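Local structure of lasso peptide isopeptidase AtxE2 (5TXE) at residues 536-541 with 596-601; 543-548 with 655-660; 551-556 with 584-589; 601-606 with 627-632. The protein hydrolyses the isopeptide bond of the lasso peptides astexin-2 and astexin-3, opening their knotted fold and converting them to linear peptides. The protein carries 1 engineered substitution. All coordinates share one frame; numbering follows the deposited sequence.

Contact 1 (536-541 with 596-601); sequences GLINSH and SRLDTP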
loop_
_atom_site.group_PDB
_atom_site.type_symbol
_atom_site.label_atom_id
_atom_site.label_comp_id
_atom_site.label_asym_id
_atom_site.label_seq_id
_atom_site.Cartn_x
_atom_site.Cartn_y
_atom_site.Cartn_z
ATOM N N GLY A 536 -8.209 -13.252 -15.794
ATOM C CA GLY A 536 -7.699 -14.611 -15.735
ATOM C C GLY A 536 -8.758 -15.658 -15.841
ATOM O O GLY A 536 -8.519 -16.745 -16.438
ATOM N N LEU A 537 -9.922 -15.396 -15.256
ATOM C CA LEU A 537 -10.968 -16.435 -15.217
ATOM C C LEU A 537 -11.648 -16.513 -16.574
ATOM O O LEU A 537 -12.257 -17.481 -16.911
ATOM C CB LEU A 537 -12.001 -16.148 -14.148
ATOM C CG LEU A 537 -11.512 -16.161 -12.727
ATOM C CD1 LEU A 537 -12.676 -16.029 -11.760
ATOM C CD2 LEU A 537 -10.737 -17.402 -12.403
ATOM N N ILE A 538 -11.559 -15.456 -17.343
ATOM C CA ILE A 538 -12.190 -15.442 -18.648
ATOM C C ILE A 538 -11.246 -15.922 -19.728
ATOM O O ILE A 538 -11.680 -16.550 -20.663
ATOM C CB ILE A 538 -12.682 -14.032 -18.991
ATOM C CG1 ILE A 538 -13.937 -13.731 -18.146
ATOM C CG2 ILE A 538 -13.002 -13.855 -20.477
ATOM C CD1 ILE A 538 -14.172 -12.259 -18.035
ATOM N N ASN A 539 -9.970 -15.584 -19.626
ATOM C CA ASN A 539 -9.034 -15.829 -20.710
ATOM C C ASN A 539 -8.067 -17.000 -20.451
ATOM O O ASN A 539 -7.058 -17.140 -21.129
ATOM C CB ASN A 539 -8.284 -14.522 -20.988
ATOM C CG ASN A 539 -9.195 -13.416 -21.471
ATOM O OD1 ASN A 539 -9.603 -13.424 -22.592
ATOM N ND2 ASN A 539 -9.544 -12.483 -20.596
ATOM N N SER A 540 -8.369 -17.828 -19.448
ATOM C CA SER A 540 -7.684 -19.070 -19.238
ATOM C C SER A 540 -8.592 -20.024 -18.493
ATOM O O SER A 540 -9.604 -19.643 -17.929
ATOM C CB SER A 540 -6.431 -18.827 -18.438
ATOM O OG SER A 540 -6.618 -19.029 -17.060
ATOM N N HIS A 541 -8.237 -21.286 -18.494
ATOM C CA HIS A 541 -8.852 -22.297 -17.647
ATOM C C HIS A 541 -7.823 -22.889 -16.742
ATOM O O HIS A 541 -7.873 -24.040 -16.355
ATOM C CB HIS A 541 -9.484 -23.383 -18.531
ATOM C CG HIS A 541 -10.673 -22.912 -19.299
ATOM N ND1 HIS A 541 -10.568 -22.278 -20.525
ATOM C CD2 HIS A 541 -11.999 -23.014 -19.044
ATOM C CE1 HIS A 541 -11.776 -21.983 -20.973
ATOM N NE2 HIS A 541 -12.662 -22.409 -20.088
ATOM N N SER A 596 -21.949 -16.930 -18.784
ATOM C CA SER A 596 -22.321 -18.319 -19.095
ATOM C C SER A 596 -21.106 -19.231 -19.326
ATOM O O SER A 596 -21.244 -20.431 -19.267
ATOM C CB SER A 596 -23.324 -18.346 -20.261
ATOM O OG SER A 596 -22.695 -17.688 -21.366
ATOM N N ARG A 597 -19.909 -18.691 -19.504
ATOM C CA ARG A 597 -18.709 -19.572 -19.596
ATOM C C ARG A 597 -17.739 -19.460 -18.420
ATOM O O ARG A 597 -16.607 -19.823 -18.495
ATOM C CB ARG A 597 -17.947 -19.296 -20.890
ATOM C CG ARG A 597 -17.345 -17.919 -21.044
ATOM C CD ARG A 597 -17.007 -17.825 -22.513
ATOM N NE ARG A 597 -16.417 -16.584 -22.980
ATOM C CZ ARG A 597 -15.113 -16.347 -23.010
ATOM N NH1 ARG A 597 -14.290 -17.222 -22.467
ATOM N NH2 ARG A 597 -14.643 -15.210 -23.509
ATOM N N LEU A 598 -18.211 -18.950 -17.311
ATOM C CA LEU A 598 -17.342 -18.708 -16.210
ATOM C C LEU A 598 -17.597 -19.795 -15.172
ATOM O O LEU A 598 -18.439 -19.650 -14.250
ATOM C CB LEU A 598 -17.630 -17.321 -15.686
ATOM C CG LEU A 598 -16.415 -16.583 -15.189
ATOM C CD1 LEU A 598 -16.477 -15.191 -15.785
ATOM C CD2 LEU A 598 -16.370 -16.633 -13.652
ATOM N N ASP A 599 -16.879 -20.895 -15.325
ATOM C CA ASP A 599 -17.155 -22.030 -14.480
ATOM C C ASP A 599 -16.324 -22.135 -13.196
ATOM O O ASP A 599 -16.629 -22.971 -12.349
ATOM C CB ASP A 599 -17.056 -23.301 -15.309
ATOM C CG ASP A 599 -18.128 -23.340 -16.390
ATOM O OD1 ASP A 599 -19.333 -23.244 -16.029
ATOM O OD2 ASP A 599 -17.788 -23.447 -17.582
ATOM N N THR A 600 -15.294 -21.309 -13.054
ATOM C CA THR A 600 -14.502 -21.311 -11.840
ATOM C C THR A 600 -15.270 -20.735 -10.645
ATOM O O THR A 600 -15.743 -19.636 -10.718
ATOM C CB THR A 600 -13.271 -20.436 -12.060
ATOM O OG1 THR A 600 -12.518 -20.956 -13.159
ATOM C CG2 THR A 600 -12.358 -20.442 -10.838
ATOM N N PRO A 601 -15.295 -21.432 -9.518
ATOM C CA PRO A 601 -15.836 -20.898 -8.268
ATOM C C PRO A 601 -15.193 -19.597 -7.896
ATOM O O PRO A 601 -13.975 -19.502 -7.857
ATOM C CB PRO A 601 -15.492 -21.970 -7.250
ATOM C CG PRO A 601 -15.417 -23.247 -8.046
ATOM C CD PRO A 601 -14.785 -22.828 -9.354
HETATM O O HOH W 1 -14.127 -19.310 -15.060
#
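Leu537 and Ile538, on helix 528-539, receive the side chains of Leu598, Thr600 and Arg597 from the loop that leads into strand 602-607. The tight part is apolar. Leu598 forks between the two helix residues, its CD1 lying 3.8 Å from Ile538 CG1 and its CD2 4.2 Å from Leu537 CD1, so a branched leucine suits the spot. The other methyl of Leu537, CD2, meets Thr600 CG2 at 3.8 Å; threonine fits because its OG1 also bonds to the carbonyl of Phe543. Just beside these methyls, one water joins the backbones, donating to Leu537 O and accepting from Thr600 N.

The solvent side is looser. Arg597 turns CG in between its backbone N and carbonyl carbon (chi1 64°) and then runs extended, crossing Ile538 at about a right angle. Its NH2 lies 3.7 Å from Ile538 CG2, while NH1 gives Ile538 O a weak bond of 3.2 Å, bent to 132° at the hydrogen. Arginine suits this exposed position because its long chain spans to Ile538 O. Here helix 528-539 packs against the loop that feeds strand 602-607 into the mostly parallel central sheet of the alpha/beta-hydrolase fold, as in the prolyl oligopeptidase family.

Contact 2 (543-548 with 655-660); sequences FAAAVT and DWFRFW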
loop_
_atom_site.group_PDB
_atom_site.type_symbol
_atom_site.label_atom_id
_atom_site.label_comp_id
_atom_site.label_asym_id
_atom_site.label_seq_id
_atom_site.Cartn_x
_atom_site.Cartn_y
_atom_site.Cartn_z
ATOM N N PHE A 543 -7.331 -21.866 -13.608
ATOM C CA PHE A 543 -7.647 -21.680 -12.174
ATOM C C PHE A 543 -8.825 -22.485 -11.705
ATOM O O PHE A 543 -9.864 -22.437 -12.283
ATOM C CB PHE A 543 -7.828 -20.187 -11.934
ATOM C CG PHE A 543 -6.623 -19.411 -12.348
ATOM C CD1 PHE A 543 -5.461 -19.510 -11.615
ATOM C CD2 PHE A 543 -6.633 -18.638 -13.442
ATOM C CE1 PHE A 543 -4.348 -18.823 -11.979
ATOM C CE2 PHE A 543 -5.512 -17.954 -13.822
ATOM C CZ PHE A 543 -4.379 -18.047 -13.077
ATOM N N ALA A 544 -8.679 -23.234 -10.633
ATOM C CA ALA A 544 -9.771 -24.041 -10.170
ATOM C C ALA A 544 -10.660 -23.342 -9.103
ATOM O O ALA A 544 -11.716 -23.892 -8.717
ATOM C CB ALA A 544 -9.229 -25.313 -9.590
ATOM N N ALA A 545 -10.202 -22.213 -8.571
ATOM C CA ALA A 545 -10.986 -21.412 -7.581
ATOM C C ALA A 545 -10.389 -20.028 -7.452
ATOM O O ALA A 545 -9.186 -19.844 -7.745
ATOM C CB ALA A 545 -11.036 -22.107 -6.249
ATOM N N ALA A 546 -11.225 -19.049 -7.117
ATOM C CA ALA A 546 -10.754 -17.694 -6.988
ATOM C C ALA A 546 -11.471 -16.926 -5.897
ATOM O O ALA A 546 -12.603 -17.280 -5.519
ATOM C CB ALA A 546 -10.847 -16.983 -8.304
ATOM N N VAL A 547 -10.772 -15.913 -5.371
ATOM C CA VAL A 547 -11.285 -14.968 -4.452
ATOM C C VAL A 547 -10.872 -13.597 -4.932
ATOM O O VAL A 547 -9.753 -13.421 -5.386
ATOM C CB VAL A 547 -10.742 -15.191 -3.052
ATOM C CG1 VAL A 547 -11.285 -14.122 -2.104
ATOM C CG2 VAL A 547 -11.165 -16.574 -2.548
ATOM N N THR A 548 -11.795 -12.626 -4.882
ATOM C CA THR A 548 -11.485 -11.230 -5.202
ATOM C C THR A 548 -12.132 -10.314 -4.157
ATOM O O THR A 548 -13.144 -10.676 -3.573
ATOM C CB THR A 548 -11.925 -10.886 -6.629
ATOM O OG1 THR A 548 -11.568 -9.563 -6.911
ATOM C CG2 THR A 548 -13.439 -10.926 -6.824
ATOM N N ASP A 655 -11.088 -21.126 4.232
ATOM C CA ASP A 655 -12.095 -22.155 4.153
ATOM C C ASP A 655 -12.451 -22.414 2.686
ATOM O O ASP A 655 -12.713 -23.544 2.274
ATOM C CB ASP A 655 -13.387 -21.750 4.860
ATOM C CG ASP A 655 -13.277 -21.663 6.383
ATOM O OD1 ASP A 655 -12.255 -22.080 6.959
ATOM O OD2 ASP A 655 -14.221 -21.134 7.019
ATOM N N TRP A 656 -12.530 -21.349 1.918
ATOM C CA TRP A 656 -12.964 -21.471 0.546
ATOM C C TRP A 656 -11.977 -22.335 -0.229
ATOM O O TRP A 656 -12.396 -23.246 -0.947
ATOM C CB TRP A 656 -13.066 -20.109 -0.087
ATOM C CG TRP A 656 -13.461 -20.018 -1.486
ATOM C CD1 TRP A 656 -12.638 -19.758 -2.528
ATOM C CD2 TRP A 656 -14.768 -19.999 -2.009
ATOM N NE1 TRP A 656 -13.339 -19.626 -3.686
ATOM C CE2 TRP A 656 -14.662 -19.781 -3.404
ATOM C CE3 TRP A 656 -16.027 -20.188 -1.460
ATOM C CZ2 TRP A 656 -15.751 -19.765 -4.239
ATOM C CZ3 TRP A 656 -17.139 -20.124 -2.313
ATOM C CH2 TRP A 656 -17.003 -19.868 -3.660
ATOM N N PHE A 657 -10.697 -21.994 -0.146
ATOM C CA PHE A 657 -9.686 -22.794 -0.838
ATOM C C PHE A 657 -9.550 -24.235 -0.303
ATOM O O PHE A 657 -9.396 -25.169 -1.085
ATOM C CB PHE A 657 -8.370 -22.081 -0.865
ATOM C CG PHE A 657 -8.318 -20.922 -1.837
ATOM C CD1 PHE A 657 -8.701 -21.082 -3.123
ATOM C CD2 PHE A 657 -7.978 -19.676 -1.411
ATOM C CE1 PHE A 657 -8.710 -20.014 -3.994
ATOM C CE2 PHE A 657 -7.950 -18.599 -2.273
ATOM C CZ PHE A 657 -8.283 -18.776 -3.573
ATOM N N ARG A 658 -9.700 -24.444 0.994
ATOM C CA ARG A 658 -9.739 -25.813 1.516
ATOM C C ARG A 658 -10.903 -26.603 0.950
ATOM O O ARG A 658 -10.762 -27.794 0.638
ATOM C CB ARG A 658 -9.830 -25.854 3.027
ATOM C CG ARG A 658 -8.559 -25.419 3.698
ATOM C CD ARG A 658 -8.637 -25.538 5.233
ATOM N NE ARG A 658 -8.538 -26.929 5.627
ATOM C CZ ARG A 658 -9.344 -27.581 6.460
ATOM N NH1 ARG A 658 -10.329 -26.981 7.123
ATOM N NH2 ARG A 658 -9.110 -28.865 6.662
ATOM N N PHE A 659 -12.051 -25.945 0.788
ATOM C CA PHE A 659 -13.229 -26.599 0.277
ATOM C C PHE A 659 -13.034 -26.994 -1.190
ATOM O O PHE A 659 -13.260 -28.144 -1.539
ATOM C CB PHE A 659 -14.505 -25.728 0.479
ATOM C CG PHE A 659 -15.792 -26.337 -0.067
ATOM C CD1 PHE A 659 -16.525 -27.204 0.672
ATOM C CD2 PHE A 659 -16.220 -26.034 -1.333
ATOM C CE1 PHE A 659 -17.675 -27.786 0.150
ATOM C CE2 PHE A 659 -17.374 -26.566 -1.844
ATOM C CZ PHE A 659 -18.103 -27.439 -1.106
ATOM N N TRP A 660 -12.646 -26.057 -2.046
ATOM C CA TRP A 660 -12.612 -26.325 -3.443
ATOM C C TRP A 660 -11.362 -26.990 -3.888
ATOM O O TRP A 660 -11.416 -27.733 -4.865
ATOM C CB TRP A 660 -12.742 -25.074 -4.248
ATOM C CG TRP A 660 -14.065 -24.393 -4.060
ATOM C CD1 TRP A 660 -14.314 -23.272 -3.326
ATOM C CD2 TRP A 660 -15.292 -24.766 -4.671
ATOM N NE1 TRP A 660 -15.640 -22.911 -3.462
ATOM C CE2 TRP A 660 -16.258 -23.828 -4.276
ATOM C CE3 TRP A 660 -15.667 -25.822 -5.512
ATOM C CZ2 TRP A 660 -17.565 -23.902 -4.686
ATOM C CZ3 TRP A 660 -16.971 -25.907 -5.919
ATOM C CH2 TRP A 660 -17.916 -24.945 -5.493
#
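With CG anti to the backbone N (chi1 179°), Trp656 carries its indole toward Ala546 and Val547, whereas Phe657 swings CG anti to its own carbonyl carbon (chi1 -74°) and sends its ring to Ala545 and Val547. Val547 CG2 is received by both rings, 3.5 Å from Trp656 CD1 and 3.8 Å from Phe657 CZ, and the valine and tryptophan side chains lie alongside, pointing opposite ways. Trp656 NE1 also reaches Ala546 O at 3.1 Å, a weak, strongly bent bond.

This is helix 643-662 covering the central sheet of the alpha/beta-hydrolase domain, its short segment running nearly antiparallel to the strand (168°) with the axes 9.0 Å apart. Alanine suits its place here because a lone methyl lets the helix come close: Ala545 CB lies 3.9 Å from Phe657 CE1 and 4.0 Å from Trp660 CB. Ala545 O faces the rim of the Phe657 ring, approaching CE1 edge-on. Were Phe657 an alanine, a gap would probably open between Ala545 CB and Val547 CG2, leaving the valine methyl with Trp656 as its remaining aromatic partner across the contact. Phe657 also touches Phe462, while Trp678 of helix 672-684 meets Trp656 edge-to-face.

Contact 3 (551-556 with 584-589); sequences CCTDSF and PFWAAT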
loop_
_atom_site.group_PDB
_atom_site.type_symbol
_atom_site.label_atom_id
_atom_site.label_comp_id
_atom_site.label_asym_id
_atom_site.label_seq_id
_atom_site.Cartn_x
_atom_site.Cartn_y
_atom_site.Cartn_z
ATOM N N CYS A 551 -15.513 -6.438 -7.602
ATOM C CA CYS A 551 -15.982 -6.748 -8.916
ATOM C C CYS A 551 -16.828 -5.502 -9.334
ATOM O O CYS A 551 -17.382 -4.805 -8.466
ATOM C CB CYS A 551 -16.780 -8.050 -8.863
ATOM S SG CYS A 551 -16.902 -8.909 -10.453
ATOM N N CYS A 552 -16.856 -5.127 -10.611
ATOM C CA CYS A 552 -16.278 -5.912 -11.736
ATOM C C CYS A 552 -15.469 -5.035 -12.645
ATOM O O CYS A 552 -15.471 -3.793 -12.540
ATOM C CB CYS A 552 -17.419 -6.530 -12.546
ATOM S SG CYS A 552 -18.306 -7.795 -11.591
ATOM N N THR A 553 -14.756 -5.661 -13.560
ATOM C CA THR A 553 -14.059 -4.891 -14.578
ATOM C C THR A 553 -14.938 -4.815 -15.808
ATOM O O THR A 553 -14.841 -5.699 -16.713
ATOM C CB THR A 553 -12.691 -5.527 -14.882
ATOM O OG1 THR A 553 -11.984 -5.748 -13.653
ATOM C CG2 THR A 553 -11.932 -4.631 -15.810
ATOM N N ASP A 554 -15.837 -3.834 -15.816
ATOM C CA ASP A 554 -16.924 -3.767 -16.815
ATOM C C ASP A 554 -17.384 -2.353 -16.957
ATOM O O ASP A 554 -16.960 -1.497 -16.154
ATOM C CB ASP A 554 -18.075 -4.758 -16.516
ATOM C CG ASP A 554 -18.915 -4.430 -15.238
ATOM O OD1 ASP A 554 -18.581 -3.500 -14.458
ATOM O OD2 ASP A 554 -19.926 -5.173 -14.995
ATOM N N SER A 555 -18.183 -2.066 -17.985
ATOM C CA SER A 555 -18.641 -0.694 -18.208
ATOM C C SER A 555 -19.506 -0.209 -17.069
ATOM O O SER A 555 -19.454 0.975 -16.710
ATOM C CB SER A 555 -19.418 -0.499 -19.531
ATOM O OG SER A 555 -20.535 -1.351 -19.542
ATOM N N PHE A 556 -20.289 -1.107 -16.481
ATOM C CA PHE A 556 -21.165 -0.679 -15.422
ATOM C C PHE A 556 -20.339 -0.064 -14.291
ATOM O O PHE A 556 -20.556 1.080 -13.854
ATOM C CB PHE A 556 -21.970 -1.825 -14.907
ATOM C CG PHE A 556 -22.838 -1.423 -13.746
ATOM C CD1 PHE A 556 -23.926 -0.647 -13.940
ATOM C CD2 PHE A 556 -22.532 -1.814 -12.469
ATOM C CE1 PHE A 556 -24.732 -0.261 -12.880
ATOM C CE2 PHE A 556 -23.312 -1.425 -11.395
ATOM C CZ PHE A 556 -24.452 -0.648 -11.604
ATOM N N PRO A 584 -16.147 -3.960 -27.712
ATOM C CA PRO A 584 -15.003 -4.872 -27.837
ATOM C C PRO A 584 -14.033 -4.856 -26.629
ATOM O O PRO A 584 -13.506 -5.890 -26.265
ATOM C CB PRO A 584 -14.298 -4.384 -29.090
ATOM C CG PRO A 584 -14.793 -2.974 -29.285
ATOM C CD PRO A 584 -16.205 -2.974 -28.798
ATOM N N PHE A 585 -13.801 -3.691 -26.032
ATOM C CA PHE A 585 -12.842 -3.575 -24.937
ATOM C C PHE A 585 -13.276 -4.414 -23.740
ATOM O O PHE A 585 -12.502 -5.123 -23.205
ATOM C CB PHE A 585 -12.696 -2.101 -24.615
ATOM C CG PHE A 585 -11.811 -1.821 -23.463
ATOM C CD1 PHE A 585 -10.430 -1.859 -23.605
ATOM C CD2 PHE A 585 -12.362 -1.506 -22.216
ATOM C CE1 PHE A 585 -9.607 -1.609 -22.514
ATOM C CE2 PHE A 585 -11.550 -1.251 -21.128
ATOM C CZ PHE A 585 -10.178 -1.319 -21.265
ATOM N N TRP A 586 -14.551 -4.418 -23.410
ATOM C CA TRP A 586 -15.064 -5.097 -22.230
ATOM C C TRP A 586 -15.230 -6.613 -22.374
ATOM O O TRP A 586 -15.364 -7.331 -21.384
ATOM C CB TRP A 586 -16.393 -4.411 -21.841
ATOM C CG TRP A 586 -16.197 -2.936 -21.472
ATOM C CD1 TRP A 586 -16.683 -1.816 -22.142
ATOM C CD2 TRP A 586 -15.412 -2.445 -20.384
ATOM N NE1 TRP A 586 -16.224 -0.671 -21.517
ATOM C CE2 TRP A 586 -15.466 -1.030 -20.428
ATOM C CE3 TRP A 586 -14.684 -3.064 -19.377
ATOM C CZ2 TRP A 586 -14.810 -0.240 -19.502
ATOM C CZ3 TRP A 586 -14.036 -2.293 -18.453
ATOM C CH2 TRP A 586 -14.091 -0.880 -18.524
ATOM N N ALA A 587 -15.214 -7.138 -23.589
ATOM C CA ALA A 587 -15.416 -8.580 -23.797
ATOM C C ALA A 587 -14.369 -9.446 -23.134
ATOM O O ALA A 587 -14.625 -10.611 -22.784
ATOM C CB ALA A 587 -15.402 -8.864 -25.289
ATOM N N ALA A 588 -13.187 -8.887 -22.912
ATOM C CA ALA A 588 -12.128 -9.663 -22.263
ATOM C C ALA A 588 -12.270 -9.763 -20.766
ATOM O O ALA A 588 -11.562 -10.562 -20.152
ATOM C CB ALA A 588 -10.796 -9.002 -22.572
ATOM N N THR A 589 -13.118 -8.916 -20.156
ATOM C CA THR A 589 -13.208 -8.868 -18.680
ATOM C C THR A 589 -14.614 -8.822 -18.042
ATOM O O THR A 589 -14.717 -9.133 -16.879
ATOM C CB THR A 589 -12.487 -7.644 -18.090
ATOM O OG1 THR A 589 -13.081 -6.447 -18.613
ATOM C CG2 THR A 589 -10.995 -7.651 -18.404
HETATM O O HOH W 2 -15.373 -8.360 -14.259
#
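Trp586 lays one face of its indole against the backbone of Asp554 and Ser555, and the aromatic contacts are the broadest here. Ser555 N lies 3.6 Å above the middle of the Trp586 indole, and Asp554 CA comes within 3.5 Å of Trp586 CE3. Ser555 CB adds a CH-pi contact, 4.0 Å from the centroid of the five-membered ring and 21° off its normal; a small serine lets the chain come this close. Phe585 CD2 lies over the opposite face, so the indole is sandwiched, and its NE1 bonds to Glu576 O. A leucine in place of Trp586 would probably leave the Asp554-Ser555 backbone without its flat cover and Glu576 O without this donor. The Trp586 side chain is about 8 Å from that of Asn562, which binds Astexin-3.

The polar contacts centre on two threonines. Thr589 OG1, set between its backbone N and carbonyl carbon (chi1 60°), donates to Thr553 O at 2.7 Å from well above the carbonyl plane. A water accepts from Thr553 N and donates to Thr589 O, satisfying both. Thr553 turns its own hydroxyl to His534, while its CG2 packs 3.8 Å from Thr589 CB.

Asp554 is the N-cap of helix 555-560, and the loop before it holds the vicinal Cys551-Cys552 disulfide across a cis peptide. The contact thus joins the start of that helix to the turn before helix 591-594, with helix 528-539 alongside.

Contact 4 (601-606 with 627-632); sequences PLLIQS and PVELII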
loop_
_atom_site.group_PDB
_atom_site.type_symbol
_atom_site.label_atom_id
_atom_site.label_comp_id
_atom_site.label_asym_id
_atom_site.label_seq_id
_atom_site.Cartn_x
_atom_site.Cartn_y
_atom_site.Cartn_z
ATOM N N PRO A 601 -15.295 -21.432 -9.518
ATOM C CA PRO A 601 -15.836 -20.898 -8.268
ATOM C C PRO A 601 -15.193 -19.597 -7.896
ATOM O O PRO A 601 -13.975 -19.502 -7.857
ATOM C CB PRO A 601 -15.492 -21.970 -7.250
ATOM C CG PRO A 601 -15.417 -23.247 -8.046
ATOM C CD PRO A 601 -14.785 -22.828 -9.354
ATOM N N LEU A 602 -16.016 -18.591 -7.620
ATOM C CA LEU A 602 -15.525 -17.266 -7.279
ATOM C C LEU A 602 -16.233 -16.744 -6.028
ATOM O O LEU A 602 -17.494 -16.694 -5.958
ATOM C CB LEU A 602 -15.835 -16.349 -8.418
ATOM C CG LEU A 602 -15.500 -14.883 -8.191
ATOM C CD1 LEU A 602 -14.017 -14.700 -7.976
ATOM C CD2 LEU A 602 -15.975 -14.012 -9.337
ATOM N N LEU A 603 -15.423 -16.378 -5.051
ATOM C CA LEU A 603 -15.856 -15.702 -3.873
ATOM C C LEU A 603 -15.479 -14.242 -3.931
ATOM O O LEU A 603 -14.306 -13.938 -4.137
ATOM C CB LEU A 603 -15.243 -16.332 -2.659
ATOM C CG LEU A 603 -15.535 -15.636 -1.337
ATOM C CD1 LEU A 603 -16.968 -15.773 -0.949
ATOM C CD2 LEU A 603 -14.711 -16.301 -0.255
ATOM N N ILE A 604 -16.454 -13.341 -3.726
ATOM C CA ILE A 604 -16.174 -11.893 -3.682
ATOM C C ILE A 604 -16.418 -11.373 -2.256
ATOM O O ILE A 604 -17.532 -11.492 -1.719
ATOM C CB ILE A 604 -17.081 -11.117 -4.667
ATOM C CG1 ILE A 604 -16.987 -11.716 -6.086
ATOM C CG2 ILE A 604 -16.734 -9.660 -4.747
ATOM C CD1 ILE A 604 -18.192 -11.399 -6.958
ATOM N N GLN A 605 -15.407 -10.770 -1.661
ATOM C CA GLN A 605 -15.511 -10.307 -0.289
ATOM C C GLN A 605 -15.393 -8.821 -0.361
ATOM O O GLN A 605 -14.280 -8.262 -0.295
ATOM C CB GLN A 605 -14.427 -10.934 0.560
ATOM C CG GLN A 605 -14.621 -12.436 0.719
ATOM C CD GLN A 605 -14.109 -12.992 2.026
ATOM O OE1 GLN A 605 -14.778 -12.839 3.081
ATOM N NE2 GLN A 605 -12.983 -13.715 1.983
ATOM N N SER A 606 -16.532 -8.158 -0.564
ATOM C CA SER A 606 -16.531 -6.743 -0.914
ATOM C C SER A 606 -16.870 -5.813 0.241
ATOM O O SER A 606 -17.700 -6.127 1.074
ATOM C CB SER A 606 -17.565 -6.528 -2.040
ATOM O OG SER A 606 -17.566 -5.208 -2.525
ATOM N N PRO A 627 -21.005 -21.059 -9.822
ATOM C CA PRO A 627 -20.654 -21.085 -8.392
ATOM C C PRO A 627 -19.953 -19.824 -7.883
ATOM O O PRO A 627 -18.760 -19.841 -7.652
ATOM C CB PRO A 627 -19.728 -22.273 -8.296
ATOM C CG PRO A 627 -19.093 -22.374 -9.657
ATOM C CD PRO A 627 -20.055 -21.827 -10.644
ATOM N N VAL A 628 -20.750 -18.783 -7.644
ATOM C CA VAL A 628 -20.296 -17.486 -7.226
ATOM C C VAL A 628 -20.973 -17.164 -5.863
ATOM O O VAL A 628 -22.091 -17.582 -5.602
ATOM C CB VAL A 628 -20.679 -16.435 -8.254
ATOM C CG1 VAL A 628 -22.178 -16.304 -8.372
ATOM C CG2 VAL A 628 -20.111 -15.056 -7.926
ATOM N N GLU A 629 -20.274 -16.439 -5.006
ATOM C CA GLU A 629 -20.831 -15.975 -3.726
ATOM C C GLU A 629 -20.231 -14.611 -3.466
ATOM O O GLU A 629 -19.047 -14.356 -3.755
ATOM C CB GLU A 629 -20.488 -16.934 -2.601
ATOM C CG GLU A 629 -20.990 -16.475 -1.255
ATOM C CD GLU A 629 -21.018 -17.555 -0.204
ATOM O OE1 GLU A 629 -20.190 -17.511 0.734
ATOM O OE2 GLU A 629 -21.886 -18.450 -0.282
ATOM N N LEU A 630 -21.073 -13.730 -2.932
ATOM C CA LEU A 630 -20.704 -12.349 -2.626
ATOM C C LEU A 630 -20.980 -12.079 -1.156
ATOM O O LEU A 630 -22.073 -12.380 -0.626
ATOM C CB LEU A 630 -21.535 -11.391 -3.502
ATOM C CG LEU A 630 -21.581 -9.895 -3.167
ATOM C CD1 LEU A 630 -20.199 -9.272 -3.309
ATOM C CD2 LEU A 630 -22.486 -9.134 -4.093
ATOM N N ILE A 631 -19.990 -11.517 -0.499
ATOM C CA ILE A 631 -20.072 -11.197 0.888
ATOM C C ILE A 631 -19.953 -9.716 0.966
ATOM O O ILE A 631 -19.138 -9.141 0.290
ATOM C CB ILE A 631 -18.916 -11.775 1.699
ATOM C CG1 ILE A 631 -18.769 -13.281 1.476
ATOM C CG2 ILE A 631 -19.088 -11.521 3.194
ATOM C CD1 ILE A 631 -19.933 -14.181 1.961
ATOM N N ILE A 632 -20.749 -9.076 1.823
ATOM C CA ILE A 632 -20.680 -7.634 1.965
ATOM C C ILE A 632 -20.270 -7.252 3.367
ATOM O O ILE A 632 -20.853 -7.752 4.322
ATOM C CB ILE A 632 -22.075 -7.057 1.642
ATOM C CG1 ILE A 632 -22.362 -7.337 0.182
ATOM C CG2 ILE A 632 -22.141 -5.531 1.905
ATOM C CD1 ILE A 632 -23.817 -7.319 -0.071
#
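Strands 602-606 and 628-632 run parallel, their axes 4.7 Å apart and inclined by 12°, and five backbone bonds link them in the usual parallel pattern. The ladder starts with Leu602 N to Pro627 O (3.0 Å) and ends with Ser606 N to Ile631 O; its shortest rung, Ile631 N to Ile604 O at 2.7 Å, has the donor lined up with the C=O bond (C=O...N 175°). Proline suits the two entry positions, where neither Pro601 nor Pro627 has to donate an N-H to the other strand, and their rings meet CG to CG at 4.1 Å.

On the face with Leu602, Ile604 and Ser606, apolar side chains pack across the strands. Ile604 CG2 touches Leu630 CD1 at 3.8 Å, and its CD1 reaches Val628 CG2 at 4.2 Å. On the other face Leu603 CD1 packs on Ile631 CG1 at 3.9 Å and also borders Glu629. The glutamate chain, with CG anti to its backbone N (chi1 178°), extends past Leu603 to pair OE1 with Arg677 and Trp678; Gln605 OE1 is held by Tyr633 and Arg652.

Strand 628-633 forms the edge of the eight-stranded sheet, and strand 545-548 flanks strand 602-607 on the other side. Helix 615-623 covers the face of Val628 and Leu630 and helix 643-662 that of Leu603, while strand 602-607 runs directly into helix 608-611, which carries Glu610 of the probable charge relay.

All four contacts belong to the catalytic alpha/beta-hydrolase domain. Contacts 2 and 4 share its central sheet: strands 545-548 and 602-607 are neighbours, so the strand pair of contact 4 continues into the strand that contact 2 buries under helix 643-662. Contact 4 relies on regular backbone bonding and is mostly buried, growing more exposed toward Ile632 on the edge strand; contact 2 relies on aromatic packing. Contact 1 shares Pro601 with contact 4 and lies partly at the surface, where an exposed arginine borders the apolar fit. Contact 3 is buried yet largely irregular in backbone, and depends on a tryptophan face, a threonine hydroxyl and a water; it meets contact 1 where Asn539 reaches Ala588 O.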